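Local coordinates for protein CELL division inhibitor (Pyrococcus furiosus, PDB 1G3Q) that binds ADP and magnesium as a MinD-type P-loop ATPase and probably hydrolyses ATP in the control of cell division, at residues A[30-35]-A[232-237]. Numbering follows the deposited sequence.
Sequences RGRKVL and EIEKLA
Arg30 and Arg32 hold the carboxylate of Glu234 between them in a three-residue salt-bridge network at the protein surface. It ties the last turn of helix 221-235, at the C-terminus, to the helix-to-strand turn early in this P-loop NTPase fold. That turn links helix 16-29, whose first residues belong to the Walker A motif, to strand 34-38. Gly31, just past the helix, leaves helical angles with positive phi in a Schellman motif and lies between the two arginines in sequence.

Each arginine takes its own carboxylate oxygen. Arg30 meets OE1 with two donors on one edge of its guanidinium. Its NE lies 2.5 Å from Glu234 OE1, a very short bond, and its NH2 lies 2.6 Å from the same oxygen. Both bonds are well bent, since two N-H groups share one oxygen. The NH2 bond stays in the guanidinium plane and meets OE1 nearly along the C-O axis. The carboxylate plane is nonetheless turned 78° from that guanidinium, so the pairing is not the flat, two-oxygen kind. A bend at chi3 (67°) turns the end of the Arg30 chain to present this edge.

Arg32 comes to the carboxylate from the opposite direction to the Glu234 chain. Its NE is 2.6 Å from Glu234 OE2, on the syn side of that oxygen. This bond is also bent, and tilted out of both the carboxylate and guanidinium planes. With an alanine here in place of Glu234, both arginines would probably lose their shared counter-charge, and the end of Arg30 would be likely to turn more freely. The Glu234 side chain also touches Leu27 of helix 16-29, while Arg32 rests on Phe114. The bend at chi2 (-60°) folds the Arg32 chain so that CG, like NE, comes close to Glu234 OE2, with CG 3.2 Å from that oxygen.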
loop_
_atom_site.group_PDB
_atom_site.type_symbol
_atom_site.label_atom_id
_atom_site.label_comp_id
_atom_site.label_asym_id
_atom_site.label_seq_id
_atom_site.Cartn_x
_atom_site.Cartn_y
_atom_site.Cartn_z
ATOM N N ARG A 30 -8.681 -7.397 -12.603
ATOM C CA ARG A 30 -10.140 -7.469 -12.589
ATOM C C ARG A 30 -10.712 -6.391 -13.504
ATOM O O ARG A 30 -11.928 -6.229 -13.605
ATOM C CB ARG A 30 -10.669 -7.288 -11.161
ATOM C CG ARG A 30 -10.238 -8.392 -10.204
ATOM C CD ARG A 30 -10.581 -8.050 -8.765
ATOM N NE ARG A 30 -12.020 -8.019 -8.527
ATOM C CZ ARG A 30 -12.788 -9.100 -8.423
ATOM N NH1 ARG A 30 -12.256 -10.309 -8.533
ATOM N NH2 ARG A 30 -14.091 -8.971 -8.214
ATOM N N GLY A 31 -9.825 -5.654 -14.166
ATOM C CA GLY A 31 -10.260 -4.615 -15.082
ATOM C C GLY A 31 -10.302 -3.199 -14.529
ATOM O O GLY A 31 -10.735 -2.288 -15.227
ATOM N N ARG A 32 -9.857 -3.002 -13.291
ATOM C CA ARG A 32 -9.867 -1.671 -12.690
ATOM C C ARG A 32 -8.560 -0.938 -12.990
ATOM O O ARG A 32 -7.488 -1.545 -12.966
ATOM C CB ARG A 32 -10.054 -1.774 -11.172
ATOM C CG ARG A 32 -11.171 -2.718 -10.742
ATOM C CD ARG A 32 -12.527 -2.294 -11.297
ATOM N NE ARG A 32 -13.546 -3.316 -11.060
ATOM C CZ ARG A 32 -14.836 -3.173 -11.351
ATOM N NH1 ARG A 32 -15.687 -4.163 -11.101
ATOM N NH2 ARG A 32 -15.281 -2.040 -11.881
ATOM N N LYS A 33 -8.650 0.358 -13.273
ATOM C CA LYS A 33 -7.462 1.158 -13.567
ATOM C C LYS A 33 -6.853 1.596 -12.242
ATOM O O LYS A 33 -7.472 2.341 -11.478
ATOM C CB LYS A 33 -7.832 2.377 -14.416
ATOM C CG LYS A 33 -6.631 3.163 -14.927
ATOM C CD LYS A 33 -7.066 4.334 -15.799
ATOM C CE LYS A 33 -5.881 5.188 -16.219
ATOM N NZ LYS A 33 -6.314 6.404 -16.976
ATOM N N VAL A 34 -5.632 1.142 -11.982
ATOM C CA VAL A 34 -4.953 1.428 -10.722
ATOM C C VAL A 34 -3.668 2.247 -10.802
ATOM O O VAL A 34 -2.877 2.101 -11.732
ATOM C CB VAL A 34 -4.588 0.109 -10.007
ATOM C CG1 VAL A 34 -4.005 0.398 -8.635
ATOM C CG2 VAL A 34 -5.810 -0.796 -9.908
ATOM N N LEU A 35 -3.473 3.109 -9.808
ATOM C CA LEU A 35 -2.252 3.900 -9.699
ATOM C C LEU A 35 -1.644 3.525 -8.352
ATOM O O LEU A 35 -2.238 3.784 -7.300
ATOM C CB LEU A 35 -2.522 5.408 -9.713
ATOM C CG LEU A 35 -1.229 6.212 -9.476
ATOM C CD1 LEU A 35 -0.259 5.982 -10.639
ATOM C CD2 LEU A 35 -1.535 7.696 -9.328
ATOM N N GLU A 232 -12.896 -8.310 -1.980
ATOM C CA GLU A 232 -13.468 -7.636 -0.817
ATOM C C GLU A 232 -13.389 -6.116 -0.922
ATOM O O GLU A 232 -14.358 -5.417 -0.618
ATOM C CB GLU A 232 -12.762 -8.087 0.464
ATOM C CG GLU A 232 -13.083 -9.504 0.902
ATOM C CD GLU A 232 -14.574 -9.729 1.104
ATOM O OE1 GLU A 232 -15.234 -8.853 1.707
ATOM O OE2 GLU A 232 -15.081 -10.785 0.666
ATOM N N ILE A 233 -12.234 -5.606 -1.338
ATOM C CA ILE A 233 -12.041 -4.167 -1.482
ATOM C C ILE A 233 -13.100 -3.579 -2.412
ATOM O O ILE A 233 -13.660 -2.515 -2.134
ATOM C CB ILE A 233 -10.634 -3.841 -2.049
ATOM C CG1 ILE A 233 -9.558 -4.230 -1.032
ATOM C CG2 ILE A 233 -10.535 -2.366 -2.404
ATOM C CD1 ILE A 233 -9.680 -3.515 0.296
ATOM N N GLU A 234 -13.375 -4.271 -3.512
ATOM C CA GLU A 234 -14.371 -3.801 -4.465
ATOM C C GLU A 234 -15.766 -3.771 -3.852
ATOM O O GLU A 234 -16.546 -2.855 -4.113
ATOM C CB GLU A 234 -14.391 -4.689 -5.710
ATOM C CG GLU A 234 -13.106 -4.679 -6.513
ATOM C CD GLU A 234 -13.296 -5.278 -7.892
ATOM O OE1 GLU A 234 -13.833 -6.401 -7.980
ATOM O OE2 GLU A 234 -12.911 -4.629 -8.887
ATOM N N LYS A 235 -16.076 -4.776 -3.039
ATOM C CA LYS A 235 -17.381 -4.869 -2.391
ATOM C C LYS A 235 -17.653 -3.722 -1.422
ATOM O O LYS A 235 -18.796 -3.282 -1.270
ATOM C CB LYS A 235 -17.505 -6.192 -1.636
ATOM C CG LYS A 235 -17.641 -7.417 -2.519
ATOM C CD LYS A 235 -17.818 -8.668 -1.669
ATOM C CE LYS A 235 -18.076 -9.895 -2.529
ATOM N NZ LYS A 235 -18.232 -11.124 -1.700
ATOM N N LEU A 236 -16.602 -3.243 -0.763
ATOM C CA LEU A 236 -16.737 -2.159 0.200
ATOM C C LEU A 236 -16.912 -0.798 -0.458
ATOM O O LEU A 236 -16.970 0.224 0.227
ATOM C CB LEU A 236 -15.522 -2.129 1.127
ATOM C CG LEU A 236 -15.309 -3.392 1.962
ATOM C CD1 LEU A 236 -14.032 -3.254 2.772
ATOM C CD2 LEU A 236 -16.508 -3.618 2.874
ATOM N N ALA A 237 -16.998 -0.782 -1.784
ATOM C CA ALA A 237 -17.172 0.472 -2.508
ATOM C C ALA A 237 -18.472 1.139 -2.074
ATOM O O ALA A 237 -19.312 0.443 -1.460
ATOM C CB ALA A 237 -17.194 0.211 -4.009
ATOM O OXT ALA A 237 -18.640 2.346 -2.360
#